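Local coordinates for reticulocyte binding protein (Streptococcus agalactiae COH1, PDB 3FAW) that probably hydrolyses alpha-1,6-glucosidic links in pullulan and in branched alpha-glucans at the streptococcal cell surface, at residues A[608-613]-A[737-742]; A[546-551]-A[719-724]; A[83-88]-A[92-97]. One frame throughout, in Å; residues are numbered along the deposited sequence.

Interaction 1: residues A[608-613]-A[737-742]; sequences ILTSQG and IAYQTI
Thr610 and Tyr739 meet through a single directed bond: Tyr739 OH donates to Thr610 OG1 over 2.8 Å, and that oxygen lies at the edge of the phenol ring, near its plane. The two side chains cross at a slant, and beyond the hydroxyls only light contact follows, with Tyr739 CE1 3.9 Å from Thr610 O. Rotation about the first bond of Thr610 (chi1 56°) sets OG1 between the backbone N and the carbonyl carbon, where it is also hydrogen-bonded to Val606 O, one turn back in helix 590-609. Two partners thus fix the threonine hydroxyl. The second point of approach is looser, Gln612 NE2 standing 4.3 Å from Thr741 OG1; both atoms are hydrogen-bonded to the same acceptor, Ala706 O, while Gln612 OE1 accepts from Lys709 N.

In the fold, residues 608-613 carry the chain from helix 590-609 towards strand 614-618, the last of the eight parallel strands of the TIM barrel. Strand 736-742 belongs to the antiparallel sheet of the C-terminal domain, so the contact lies on the barrel's border with that domain.

Further out, Ile551 of helix 544-551 and Val751 of strand 748-754 pack against the Tyr739 side chain. Phe707 touches Thr610, and Arg701 NH1 bonds to the carbonyls of Leu609 and Ser611, tying the turn after the helix to helix 685-703.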
loop_
_atom_site.group_PDB
_atom_site.type_symbol
_atom_site.label_atom_id
_atom_site.label_comp_id
_atom_site.label_asym_id
_atom_site.label_seq_id
_atom_site.Cartn_x
_atom_site.Cartn_y
_atom_site.Cartn_z
ATOM N N ILE A 608 -6.463 -0.374 -20.608
ATOM C CA ILE A 608 -6.310 0.357 -19.344
ATOM C C ILE A 608 -6.224 1.873 -19.568
ATOM O O ILE A 608 -6.841 2.652 -18.838
ATOM C CB ILE A 608 -5.063 -0.121 -18.538
ATOM C CG1 ILE A 608 -5.264 -1.551 -18.034
ATOM C CG2 ILE A 608 -4.780 0.815 -17.350
ATOM C CD1 ILE A 608 -6.451 -1.743 -17.071
ATOM N N LEU A 609 -5.477 2.283 -20.591
ATOM C CA LEU A 609 -5.212 3.703 -20.821
ATOM C C LEU A 609 -6.311 4.443 -21.603
ATOM O O LEU A 609 -6.213 5.659 -21.802
ATOM C CB LEU A 609 -3.848 3.878 -21.483
ATOM C CG LEU A 609 -2.693 3.572 -20.520
ATOM C CD1 LEU A 609 -1.393 3.368 -21.273
ATOM C CD2 LEU A 609 -2.547 4.685 -19.472
ATOM N N THR A 610 -7.343 3.717 -22.037
ATOM C CA THR A 610 -8.537 4.320 -22.644
ATOM C C THR A 610 -9.812 4.045 -21.820
ATOM O O THR A 610 -10.927 4.364 -22.255
ATOM C CB THR A 610 -8.730 3.839 -24.109
ATOM O OG1 THR A 610 -8.784 2.407 -24.158
ATOM C CG2 THR A 610 -7.584 4.320 -24.982
ATOM N N SER A 611 -9.639 3.467 -20.628
ATOM C CA SER A 611 -10.742 3.205 -19.702
ATOM C C SER A 611 -10.949 4.388 -18.771
ATOM O O SER A 611 -9.993 5.066 -18.406
ATOM C CB SER A 611 -10.457 1.965 -18.853
ATOM O OG SER A 611 -10.571 0.781 -19.613
ATOM N N GLN A 612 -12.193 4.614 -18.363
ATOM C CA GLN A 612 -12.499 5.669 -17.391
ATOM C C GLN A 612 -11.898 5.336 -16.027
ATOM O O GLN A 612 -11.529 4.190 -15.762
ATOM C CB GLN A 612 -14.012 5.864 -17.249
ATOM C CG GLN A 612 -14.740 6.203 -18.550
ATOM C CD GLN A 612 -14.279 7.507 -19.157
ATOM O OE1 GLN A 612 -14.131 8.507 -18.459
ATOM N NE2 GLN A 612 -14.054 7.506 -20.470
ATOM N N GLY A 613 -11.803 6.350 -15.168
ATOM C CA GLY A 613 -11.281 6.188 -13.810
ATOM C C GLY A 613 -9.817 6.554 -13.705
ATOM O O GLY A 613 -9.301 7.298 -14.531
ATOM N N ILE A 737 -13.643 -6.183 -29.121
ATOM C CA ILE A 737 -14.526 -5.146 -28.591
ATOM C C ILE A 737 -14.168 -3.784 -29.183
ATOM O O ILE A 737 -13.011 -3.516 -29.504
ATOM C CB ILE A 737 -14.486 -5.092 -27.030
ATOM C CG1 ILE A 737 -15.682 -4.306 -26.481
ATOM C CG2 ILE A 737 -13.172 -4.489 -26.525
ATOM C CD1 ILE A 737 -15.860 -4.446 -24.985
ATOM N N ALA A 738 -15.177 -2.936 -29.341
ATOM C CA ALA A 738 -14.969 -1.568 -29.820
ATOM C C ALA A 738 -15.907 -0.616 -29.095
ATOM O O ALA A 738 -17.069 -0.946 -28.865
ATOM C CB ALA A 738 -15.190 -1.486 -31.322
ATOM N N TYR A 739 -15.397 0.559 -28.736
ATOM C CA TYR A 739 -16.197 1.567 -28.040
ATOM C C TYR A 739 -15.835 2.985 -28.448
ATOM O O TYR A 739 -14.705 3.264 -28.839
ATOM C CB TYR A 739 -16.081 1.429 -26.516
ATOM C CG TYR A 739 -14.679 1.228 -25.989
ATOM C CD1 TYR A 739 -13.935 2.293 -25.477
ATOM C CD2 TYR A 739 -14.105 -0.039 -25.977
ATOM C CE1 TYR A 739 -12.650 2.095 -24.978
ATOM C CE2 TYR A 739 -12.833 -0.243 -25.491
ATOM C CZ TYR A 739 -12.109 0.817 -24.986
ATOM O OH TYR A 739 -10.840 0.580 -24.502
ATOM N N GLN A 740 -16.820 3.869 -28.337
ATOM C CA GLN A 740 -16.663 5.267 -28.709
ATOM C C GLN A 740 -16.880 6.174 -27.503
ATOM O O GLN A 740 -17.796 5.964 -26.709
ATOM C CB GLN A 740 -17.663 5.631 -29.801
ATOM C CG GLN A 740 -17.389 6.973 -30.469
ATOM C CD GLN A 740 -18.513 7.382 -31.396
ATOM O OE1 GLN A 740 -18.286 7.241 -32.691
ATOM N NE2 GLN A 740 -19.577 7.817 -30.950
ATOM N N THR A 741 -16.020 7.179 -27.377
ATOM C CA THR A 741 -16.189 8.224 -26.378
ATOM C C THR A 741 -16.051 9.593 -27.048
ATOM O O THR A 741 -15.477 9.713 -28.131
ATOM C CB THR A 741 -15.182 8.073 -25.208
ATOM O OG1 THR A 741 -15.376 9.138 -24.270
ATOM C CG2 THR A 741 -13.739 8.081 -25.709
ATOM N N ILE A 742 -16.604 10.613 -26.397
ATOM C CA ILE A 742 -16.609 11.979 -26.916
ATOM C C ILE A 742 -16.113 12.897 -25.806
ATOM O O ILE A 742 -16.458 12.697 -24.640
ATOM C CB ILE A 742 -18.036 12.427 -27.336
ATOM C CG1 ILE A 742 -18.771 11.305 -28.086
ATOM C CG2 ILE A 742 -17.967 13.689 -28.186
ATOM C CD1 ILE A 742 -20.206 11.639 -28.457
#

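Interaction 2: residues A[546-551]-A[719-724]; sequences GIFKNI and VSLITE
Phe548 reaches from its helix onto the backbone of residues 719-721, and its course can be traced atom by atom. Its CG is anti to the backbone N (chi1 178°), which carries the ring off the helix towards the strand. At the root of the side chain, Phe548 CB lies 3.9 Å from Leu721 CD1. The same methyl stays with the near side of the ring, closing to 3.7 Å from Phe548 CD1. Over the middle of the ring the contact passes to Leu721 CB, which stands 3.7 Å from the centroid and just 4° off the ring normal, a CH-pi contact placed squarely over one face. Farther out, Phe548 CE1 comes within 4.1 Å of Val719 CG1, an apolar contact, and within 3.6 Å of Ser720 C. The tip, CZ, touches main chain: Leu721 N is 3.4 Å away and Val719 O 3.6 Å. Val719 O lies near the ring plane at the edge, whereas Leu721 N stands above the plane on the side of Leu721 CB. Ser720 contributes backbone alone here; its CB points away, and its OG is hydrogen-bonded to Tyr768 OH.

Helix 544-551 falls in the chain between barrel strands 513-516 and 566-568 and rests, through Ile547, on helix 518-525. Val719 leaves helix 712-718 to enter strand 720-721, an outermost strand of the C-terminal antiparallel sheet, whose neighbour 736-742 receives Ile547 and Ile551 from the same helix.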
loop_
_atom_site.group_PDB
_atom_site.type_symbol
_atom_site.label_atom_id
_atom_site.label_comp_id
_atom_site.label_asym_id
_atom_site.label_seq_id
_atom_site.Cartn_x
_atom_site.Cartn_y
_atom_site.Cartn_z
ATOM N N GLY A 546 -19.857 -6.888 -19.658
ATOM C CA GLY A 546 -19.018 -6.788 -18.464
ATOM C C GLY A 546 -17.712 -6.059 -18.722
ATOM O O GLY A 546 -17.303 -5.223 -17.920
ATOM N N ILE A 547 -17.063 -6.387 -19.840
ATOM C CA ILE A 547 -15.853 -5.689 -20.291
ATOM C C ILE A 547 -16.166 -4.211 -20.521
ATOM O O ILE A 547 -15.443 -3.338 -20.041
ATOM C CB ILE A 547 -15.273 -6.297 -21.608
ATOM C CG1 ILE A 547 -14.873 -7.767 -21.427
ATOM C CG2 ILE A 547 -14.039 -5.520 -22.089
ATOM C CD1 ILE A 547 -13.687 -7.972 -20.519
ATOM N N PHE A 548 -17.258 -3.942 -21.237
ATOM C CA PHE A 548 -17.668 -2.575 -21.557
ATOM C C PHE A 548 -17.940 -1.761 -20.295
ATOM O O PHE A 548 -17.492 -0.626 -20.177
ATOM C CB PHE A 548 -18.910 -2.571 -22.459
ATOM C CG PHE A 548 -19.408 -1.189 -22.795
ATOM C CD1 PHE A 548 -18.576 -0.276 -23.426
ATOM C CD2 PHE A 548 -20.701 -0.798 -22.470
ATOM C CE1 PHE A 548 -19.020 1.006 -23.732
ATOM C CE2 PHE A 548 -21.156 0.482 -22.780
ATOM C CZ PHE A 548 -20.314 1.384 -23.410
ATOM N N LYS A 549 -18.673 -2.351 -19.355
ATOM C CA LYS A 549 -18.943 -1.705 -18.070
ATOM C C LYS A 549 -17.663 -1.438 -17.270
ATOM O O LYS A 549 -17.549 -0.399 -16.622
ATOM C CB LYS A 549 -19.949 -2.531 -17.254
ATOM C CG LYS A 549 -21.369 -2.430 -17.797
ATOM C CD LYS A 549 -22.265 -3.554 -17.308
ATOM C CE LYS A 549 -23.707 -3.361 -17.803
ATOM N NZ LYS A 549 -24.545 -4.575 -17.601
ATOM N N ASN A 550 -16.704 -2.364 -17.315
ATOM C CA ASN A 550 -15.382 -2.125 -16.710
ATOM C C ASN A 550 -14.675 -0.928 -17.354
ATOM O O ASN A 550 -14.166 -0.053 -16.653
ATOM C CB ASN A 550 -14.491 -3.371 -16.784
ATOM C CG ASN A 550 -14.684 -4.307 -15.602
ATOM O OD1 ASN A 550 -14.909 -5.508 -15.773
ATOM N ND2 ASN A 550 -14.586 -3.762 -14.395
ATOM N N ILE A 551 -14.681 -0.882 -18.685
ATOM C CA ILE A 551 -14.149 0.268 -19.439
ATOM C C ILE A 551 -14.788 1.599 -19.009
ATOM O O ILE A 551 -14.125 2.636 -19.034
ATOM C CB ILE A 551 -14.314 0.073 -20.972
ATOM C CG1 ILE A 551 -13.438 -1.082 -21.464
ATOM C CG2 ILE A 551 -13.929 1.333 -21.733
ATOM C CD1 ILE A 551 -13.832 -1.593 -22.829
ATOM N N VAL A 719 -20.184 7.584 -23.506
ATOM C CA VAL A 719 -19.386 6.417 -23.868
ATOM C C VAL A 719 -20.329 5.276 -24.247
ATOM O O VAL A 719 -21.143 4.841 -23.428
ATOM C CB VAL A 719 -18.457 5.978 -22.721
ATOM C CG1 VAL A 719 -17.587 4.804 -23.158
ATOM C CG2 VAL A 719 -17.587 7.148 -22.262
ATOM N N SER A 720 -20.207 4.800 -25.488
ATOM C CA SER A 720 -21.136 3.818 -26.053
ATOM C C SER A 720 -20.424 2.598 -26.645
ATOM O O SER A 720 -19.247 2.658 -27.007
ATOM C CB SER A 720 -22.029 4.484 -27.108
ATOM O OG SER A 720 -21.266 5.177 -28.082
ATOM N N LEU A 721 -21.159 1.491 -26.728
ATOM C CA LEU A 721 -20.615 0.214 -27.185
ATOM C C LEU A 721 -20.890 0.013 -28.673
ATOM O O LEU A 721 -22.043 -0.140 -29.082
ATOM C CB LEU A 721 -21.230 -0.933 -26.378
ATOM C CG LEU A 721 -20.732 -2.349 -26.676
ATOM C CD1 LEU A 721 -19.241 -2.483 -26.367
ATOM C CD2 LEU A 721 -21.538 -3.363 -25.888
ATOM N N ILE A 722 -19.832 0.014 -29.480
ATOM C CA ILE A 722 -19.968 -0.189 -30.923
ATOM C C ILE A 722 -20.287 -1.658 -31.223
ATOM O O ILE A 722 -21.226 -1.964 -31.958
ATOM C CB ILE A 722 -18.692 0.231 -31.683
ATOM C CG1 ILE A 722 -18.435 1.731 -31.511
ATOM C CG2 ILE A 722 -18.820 -0.122 -33.164
ATOM C CD1 ILE A 722 -17.090 2.189 -32.044
ATOM N N THR A 723 -19.505 -2.559 -30.639
ATOM C CA THR A 723 -19.725 -3.992 -30.795
ATOM C C THR A 723 -20.789 -4.511 -29.826
ATOM O O THR A 723 -20.472 -5.202 -28.854
ATOM C CB THR A 723 -18.422 -4.783 -30.576
ATOM O OG1 THR A 723 -17.901 -4.488 -29.274
ATOM C CG2 THR A 723 -17.385 -4.419 -31.633
ATOM N N GLU A 724 -22.051 -4.187 -30.096
ATOM C CA GLU A 724 -23.162 -4.777 -29.344
ATOM C C GLU A 724 -23.374 -6.210 -29.809
ATOM O O GLU A 724 -23.036 -6.554 -30.943
ATOM C CB GLU A 724 -24.448 -3.971 -29.531
ATOM C CG GLU A 724 -24.377 -2.569 -28.953
ATOM C CD GLU A 724 -25.727 -1.886 -28.896
ATOM O OE1 GLU A 724 -26.552 -2.108 -29.808
ATOM O OE2 GLU A 724 -25.963 -1.120 -27.938
#

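Interaction 3: residues A[83-88]-A[92-97]; sequences SDITLD and SLLIIK
Leu87 and Leu94 run alongside each other in the same direction on one face of a beta hairpin formed by strands 79-88 and 93-98 in the seven-stranded N-terminal sheet. The local strand axes run antiparallel at 164°, 4.8 Å apart at their closest, and backbone bonds join Thr86 with Ile95 and Asp88 with Leu93 in both directions. Leu87 CD1 and Leu94 CD1 meet at 3.4 Å, tighter than normal van der Waals contact. Leu94 CD1 is also 3.8 Å from Ile85 CD1, so one methyl bridges two side chains of the opposing strand, although Ile85 passes Leu94 at a slant. Ile66 and Leu67 of helix 64-69 pack on this apolar face.

On the reverse face Asp88 stands opposite Leu93, Thr86 opposite Ile95 and Asp84 opposite Lys97. Leu93 CG lies between its backbone N and carbonyl carbon, bringing Leu93 CD1 to 3.6 Å from Asp88 CB across the strand, and Ile95 CD1 sits 3.5 Å from Thr86 O. Lys97 crosses Thr86 obliquely, and the bend at its last torsion (chi4 -69°) leaves NZ 6.6 Å from Asp84 OD2. The charges are not in contact; Asp84 OD1 has its salt bridge with Lys63.

Each end carries an irregularity. Ser92 and Leu93 both oppose Asp88 in a G1 bulge beside the turn, and Ser83 and Asp84 both oppose Lys97 in a classic bulge. At the latter, Ile85 N donates to Asp84 OD1 over 2.8 Å, arriving from above the carboxylate, 46° out of its plane.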
loop_
_atom_site.group_PDB
_atom_site.type_symbol
_atom_site.label_atom_id
_atom_site.label_comp_id
_atom_site.label_asym_id
_atom_site.label_seq_id
_atom_site.Cartn_x
_atom_site.Cartn_y
_atom_site.Cartn_z
ATOM N N SER A 83 -23.472 -1.374 44.130
ATOM C CA SER A 83 -24.753 -0.664 44.054
ATOM C C SER A 83 -25.869 -1.552 43.500
ATOM O O SER A 83 -26.982 -1.549 44.021
ATOM C CB SER A 83 -24.620 0.607 43.206
ATOM O OG SER A 83 -23.796 1.561 43.855
ATOM N N ASP A 84 -25.561 -2.301 42.443
ATOM C CA ASP A 84 -26.504 -3.255 41.844
ATOM C C ASP A 84 -25.753 -4.182 40.874
ATOM O O ASP A 84 -24.600 -3.911 40.513
ATOM C CB ASP A 84 -27.615 -2.501 41.096
ATOM C CG ASP A 84 -28.859 -3.347 40.858
ATOM O OD1 ASP A 84 -28.916 -4.516 41.308
ATOM O OD2 ASP A 84 -29.788 -2.832 40.207
ATOM N N ILE A 85 -26.400 -5.275 40.474
ATOM C CA ILE A 85 -25.880 -6.149 39.416
ATOM C C ILE A 85 -26.964 -6.504 38.397
ATOM O O ILE A 85 -28.157 -6.484 38.708
ATOM C CB ILE A 85 -25.251 -7.453 39.980
ATOM C CG1 ILE A 85 -26.309 -8.353 40.630
ATOM C CG2 ILE A 85 -24.152 -7.124 40.977
ATOM C CD1 ILE A 85 -25.751 -9.675 41.111
ATOM N N THR A 86 -26.531 -6.822 37.180
ATOM C CA THR A 86 -27.424 -7.252 36.101
ATOM C C THR A 86 -26.849 -8.525 35.485
ATOM O O THR A 86 -25.664 -8.579 35.177
ATOM C CB THR A 86 -27.566 -6.161 35.009
ATOM O OG1 THR A 86 -28.206 -5.005 35.563
ATOM C CG2 THR A 86 -28.391 -6.664 33.827
ATOM N N LEU A 87 -27.693 -9.543 35.329
ATOM C CA LEU A 87 -27.284 -10.829 34.761
ATOM C C LEU A 87 -27.586 -10.890 33.266
ATOM O O LEU A 87 -28.730 -10.702 32.848
ATOM C CB LEU A 87 -27.997 -11.992 35.471
ATOM C CG LEU A 87 -27.452 -12.447 36.828
ATOM C CD1 LEU A 87 -27.517 -11.329 37.862
ATOM C CD2 LEU A 87 -28.212 -13.675 37.322
ATOM N N ASP A 88 -26.553 -11.143 32.467
ATOM C CA ASP A 88 -26.726 -11.492 31.055
ATOM C C ASP A 88 -26.451 -12.992 30.900
ATOM O O ASP A 88 -25.298 -13.411 30.761
ATOM C CB ASP A 88 -25.790 -10.660 30.171
ATOM C CG ASP A 88 -26.100 -10.798 28.686
ATOM O OD1 ASP A 88 -26.728 -11.802 28.278
ATOM O OD2 ASP A 88 -25.704 -9.897 27.919
ATOM N N SER A 92 -23.294 -15.057 29.528
ATOM C CA SER A 92 -22.736 -15.514 30.800
ATOM C C SER A 92 -21.824 -14.456 31.418
ATOM O O SER A 92 -20.763 -14.771 31.962
ATOM C CB SER A 92 -22.012 -16.853 30.630
ATOM O OG SER A 92 -22.936 -17.869 30.284
ATOM N N LEU A 93 -22.247 -13.197 31.321
ATOM C CA LEU A 93 -21.529 -12.097 31.947
ATOM C C LEU A 93 -22.419 -11.369 32.945
ATOM O O LEU A 93 -23.635 -11.260 32.760
ATOM C CB LEU A 93 -20.952 -11.133 30.897
ATOM C CG LEU A 93 -21.881 -10.357 29.966
ATOM C CD1 LEU A 93 -22.512 -9.188 30.685
ATOM C CD2 LEU A 93 -21.107 -9.859 28.750
ATOM N N LEU A 94 -21.787 -10.891 34.011
ATOM C CA LEU A 94 -22.455 -10.172 35.082
ATOM C C LEU A 94 -21.975 -8.725 35.062
ATOM O O LEU A 94 -20.778 -8.463 35.185
ATOM C CB LEU A 94 -22.108 -10.830 36.417
ATOM C CG LEU A 94 -22.744 -10.275 37.691
ATOM C CD1 LEU A 94 -24.239 -10.552 37.702
ATOM C CD2 LEU A 94 -22.067 -10.886 38.905
ATOM N N ILE A 95 -22.903 -7.785 34.898
ATOM C CA ILE A 95 -22.565 -6.360 34.920
ATOM C C ILE A 95 -22.703 -5.847 36.357
ATOM O O ILE A 95 -23.780 -5.920 36.947
ATOM C CB ILE A 95 -23.441 -5.534 33.951
ATOM C CG1 ILE A 95 -23.375 -6.119 32.535
ATOM C CG2 ILE A 95 -22.993 -4.079 33.929
ATOM C CD1 ILE A 95 -24.407 -7.197 32.268
ATOM N N ILE A 96 -21.598 -5.343 36.908
ATOM C CA ILE A 96 -21.510 -4.936 38.308
ATOM C C ILE A 96 -21.436 -3.413 38.391
ATOM O O ILE A 96 -20.565 -2.802 37.767
ATOM C CB ILE A 96 -20.245 -5.534 38.983
ATOM C CG1 ILE A 96 -20.157 -7.049 38.742
ATOM C CG2 ILE A 96 -20.245 -5.235 40.475
ATOM C CD1 ILE A 96 -18.787 -7.644 39.032
ATOM N N LYS A 97 -22.345 -2.814 39.166
ATOM C CA LYS A 97 -22.433 -1.358 39.320
ATOM C C LYS A 97 -21.953 -0.896 40.694
ATOM O O LYS A 97 -22.169 -1.574 41.705
ATOM C CB LYS A 97 -23.874 -0.875 39.116
ATOM C CG LYS A 97 -24.453 -1.170 37.741
ATOM C CD LYS A 97 -25.891 -0.683 37.647
ATOM C CE LYS A 97 -26.613 -1.273 36.447
ATOM N NZ LYS A 97 -26.087 -0.739 35.154
#

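Interactions 1 and 2 are neighbours, with centres 8 Å apart, and their segments alternate along the chain: 546-551, 608-613, 719-724, 737-742. Direct evidence of their coupling is a probable hydrogen bond from Gln612 N to Ile551 O, 2.8 Å, and another between Ser720 N and Gln740 O, 2.9 Å, which pairs strands 720-721 and 736-742 in one sheet. Together they join two parts of the barrel domain to the edge of the C-terminal beta domain. Interaction 3 precedes both in sequence and is separate: it lies inside the N-terminal domain, where it is the pairing of the two strands of one hairpin, with nearest atoms about 44 Å from interaction 2 and about 47 Å from interaction 1.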